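Local coordinates for chaperone SYCD (Yersinia enterocolitica, PDB 2VGX), which serves as a type III secretion chaperone for translocator proteins and probably also modulates expression of the yop operon, at residues Q23-A28 against D54-L59. Sequence-based numbering, arbitrary orientation.
Sequences QLYSLA and DSRFFL
Tyr25 swings its ring out toward helix 55-67 because CG stands anti to its own backbone N (chi1 174°), while the chain of Arg56 bends at chi3 (-60°) and brings its guanidinium back over that ring. The result is a cation-pi contact: Arg56 CZ sits 4.5 Å from the centroid of the Tyr25 ring, close to the ring normal. The two planes are tilted by 44°, so one corner dips closest, with Arg56 NH1 3.6 Å from both Tyr25 CD2 and CE2. Phe57 comes to the same ring from another direction. Its CE1 lies 3.5 Å from Tyr25 CD1, and Tyr25 meets the Phe57 ring at its edge, the two rings inclined obliquely to one another, their centroids 5.7 Å apart. Here helices 18-33 and 55-67 face each other in the all-helical, tetratricopeptide-type fold of the LcrH/SycD family, with helix 44-50 lying between them in sequence and packing on Phe57 through Leu47 and Cys48. Asp54, the N-cap of helix 55-67, fixes the rotation of the guanidinium: NE and NH2 of Arg56 grip the carboxylate side-on, with NH2 2.9 Å from Asp54 OD2. OD1 also accepts the capping bond from the backbone N of Arg56, and the carboxylate lies over one face of the Phe57 ring. The remaining terminal nitrogen, NH1, forms a salt bridge with Glu22 on helix 18-33. At the far end of the tyrosine, a water lying in the ring plane is 2.8 Å from Tyr25 OH and donates to the carbonyl O of Arg56.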
loop_
_atom_site.group_PDB
_atom_site.type_symbol
_atom_site.label_atom_id
_atom_site.label_comp_id
_atom_site.label_asym_id
_atom_site.label_seq_id
_atom_site.Cartn_x
_atom_site.Cartn_y
_atom_site.Cartn_z
ATOM N N GLN B 23 -3.883 -4.601 -7.028
ATOM C CA GLN B 23 -3.934 -5.914 -6.379
ATOM C C GLN B 23 -4.148 -5.813 -4.902
ATOM O O GLN B 23 -4.873 -6.626 -4.317
ATOM C CB GLN B 23 -2.742 -6.806 -6.749
ATOM C CG GLN B 23 -2.805 -7.198 -8.266
ATOM C CD GLN B 23 -4.219 -7.698 -8.722
ATOM O OE1 GLN B 23 -4.837 -7.134 -9.649
ATOM N NE2 GLN B 23 -4.725 -8.751 -8.058
ATOM N N LEU B 24 -3.530 -4.808 -4.273
ATOM C CA LEU B 24 -3.869 -4.535 -2.892
ATOM C C LEU B 24 -5.354 -4.170 -2.758
ATOM O O LEU B 24 -5.988 -4.538 -1.795
ATOM C CB LEU B 24 -3.013 -3.393 -2.336
ATOM C CG LEU B 24 -1.546 -3.698 -2.037
ATOM C CD1 LEU B 24 -0.879 -2.443 -1.434
ATOM C CD2 LEU B 24 -1.421 -4.891 -1.084
ATOM N N TYR B 25 -5.901 -3.416 -3.701
ATOM C CA TYR B 25 -7.331 -3.100 -3.636
ATOM C C TYR B 25 -8.218 -4.374 -3.752
ATOM O O TYR B 25 -9.183 -4.545 -3.002
ATOM C CB TYR B 25 -7.710 -2.079 -4.702
ATOM C CG TYR B 25 -9.206 -1.823 -4.777
ATOM C CD1 TYR B 25 -9.880 -1.179 -3.725
ATOM C CD2 TYR B 25 -9.951 -2.233 -5.890
ATOM C CE1 TYR B 25 -11.258 -0.935 -3.780
ATOM C CE2 TYR B 25 -11.334 -1.982 -5.976
ATOM C CZ TYR B 25 -11.979 -1.338 -4.901
ATOM O OH TYR B 25 -13.340 -1.082 -4.947
ATOM N N SER B 26 -7.885 -5.262 -4.682
ATOM C CA SER B 26 -8.626 -6.541 -4.820
ATOM C C SER B 26 -8.555 -7.383 -3.552
ATOM O O SER B 26 -9.537 -7.968 -3.132
ATOM C CB SER B 26 -8.107 -7.367 -6.011
ATOM O OG SER B 26 -8.134 -6.546 -7.153
ATOM N N LEU B 27 -7.392 -7.424 -2.928
ATOM C CA LEU B 27 -7.230 -8.103 -1.661
ATOM C C LEU B 27 -8.153 -7.590 -0.569
ATOM O O LEU B 27 -8.857 -8.384 0.073
ATOM C CB LEU B 27 -5.745 -8.027 -1.214
ATOM C CG LEU B 27 -5.384 -8.575 0.163
ATOM C CD1 LEU B 27 -5.795 -10.035 0.367
ATOM C CD2 LEU B 27 -3.873 -8.418 0.399
ATOM N N ALA B 28 -8.149 -6.270 -0.339
ATOM C CA ALA B 28 -8.962 -5.643 0.690
ATOM C C ALA B 28 -10.449 -5.925 0.390
ATOM O O ALA B 28 -11.259 -6.224 1.292
ATOM C CB ALA B 28 -8.685 -4.102 0.679
ATOM N N ASP B 54 -8.769 8.814 -4.083
ATOM C CA ASP B 54 -9.498 7.702 -4.711
ATOM C C ASP B 54 -10.710 7.321 -3.847
ATOM O O ASP B 54 -10.549 6.671 -2.815
ATOM C CB ASP B 54 -8.572 6.477 -4.896
ATOM C CG ASP B 54 -9.138 5.451 -5.897
ATOM O OD1 ASP B 54 -10.370 5.199 -5.900
ATOM O OD2 ASP B 54 -8.338 4.871 -6.670
ATOM N N SER B 55 -11.921 7.699 -4.301
ATOM C CA SER B 55 -13.153 7.473 -3.523
ATOM C C SER B 55 -13.397 5.981 -3.193
ATOM O O SER B 55 -14.020 5.671 -2.167
ATOM C CB SER B 55 -14.370 8.042 -4.285
ATOM O OG SER B 55 -14.587 7.330 -5.505
ATOM N N ARG B 56 -12.934 5.064 -4.058
ATOM C CA ARG B 56 -13.090 3.616 -3.849
ATOM C C ARG B 56 -12.523 3.161 -2.512
ATOM O O ARG B 56 -13.103 2.308 -1.836
ATOM C CB ARG B 56 -12.390 2.795 -4.950
ATOM C CG ARG B 56 -12.941 2.995 -6.368
ATOM C CD ARG B 56 -12.110 2.139 -7.335
ATOM N NE ARG B 56 -10.690 2.512 -7.324
ATOM C CZ ARG B 56 -9.702 1.713 -7.744
ATOM N NH1 ARG B 56 -9.976 0.477 -8.219
ATOM N NH2 ARG B 56 -8.432 2.139 -7.694
ATOM N N PHE B 57 -11.395 3.751 -2.134
ATOM C CA PHE B 57 -10.710 3.407 -0.869
ATOM C C PHE B 57 -11.451 3.886 0.361
ATOM O O PHE B 57 -11.423 3.182 1.397
ATOM C CB PHE B 57 -9.257 3.925 -0.882
ATOM C CG PHE B 57 -8.446 3.449 -2.082
ATOM C CD1 PHE B 57 -8.813 2.292 -2.794
ATOM C CD2 PHE B 57 -7.309 4.163 -2.491
ATOM C CE1 PHE B 57 -8.067 1.865 -3.895
ATOM C CE2 PHE B 57 -6.537 3.745 -3.584
ATOM C CZ PHE B 57 -6.909 2.586 -4.293
ATOM N N PHE B 58 -12.091 5.069 0.265
ATOM C CA PHE B 58 -12.875 5.616 1.409
ATOM C C PHE B 58 -14.191 4.911 1.557
ATOM O O PHE B 58 -14.699 4.792 2.685
ATOM C CB PHE B 58 -13.026 7.148 1.338
ATOM C CG PHE B 58 -11.674 7.833 1.430
ATOM C CD1 PHE B 58 -11.164 8.177 2.670
ATOM C CD2 PHE B 58 -10.879 8.021 0.280
ATOM C CE1 PHE B 58 -9.878 8.749 2.765
ATOM C CE2 PHE B 58 -9.610 8.593 0.380
ATOM C CZ PHE B 58 -9.131 8.959 1.634
ATOM N N LEU B 59 -14.731 4.428 0.433
ATOM C CA LEU B 59 -15.921 3.573 0.513
ATOM C C LEU B 59 -15.574 2.275 1.269
ATOM O O LEU B 59 -16.302 1.862 2.169
ATOM C CB LEU B 59 -16.465 3.257 -0.879
ATOM C CG LEU B 59 -17.758 2.399 -0.924
ATOM C CD1 LEU B 59 -18.933 3.108 -0.146
ATOM C CD2 LEU B 59 -18.138 2.040 -2.383
HETATM O O HOH W 1 -14.689 0.402 -3.021
#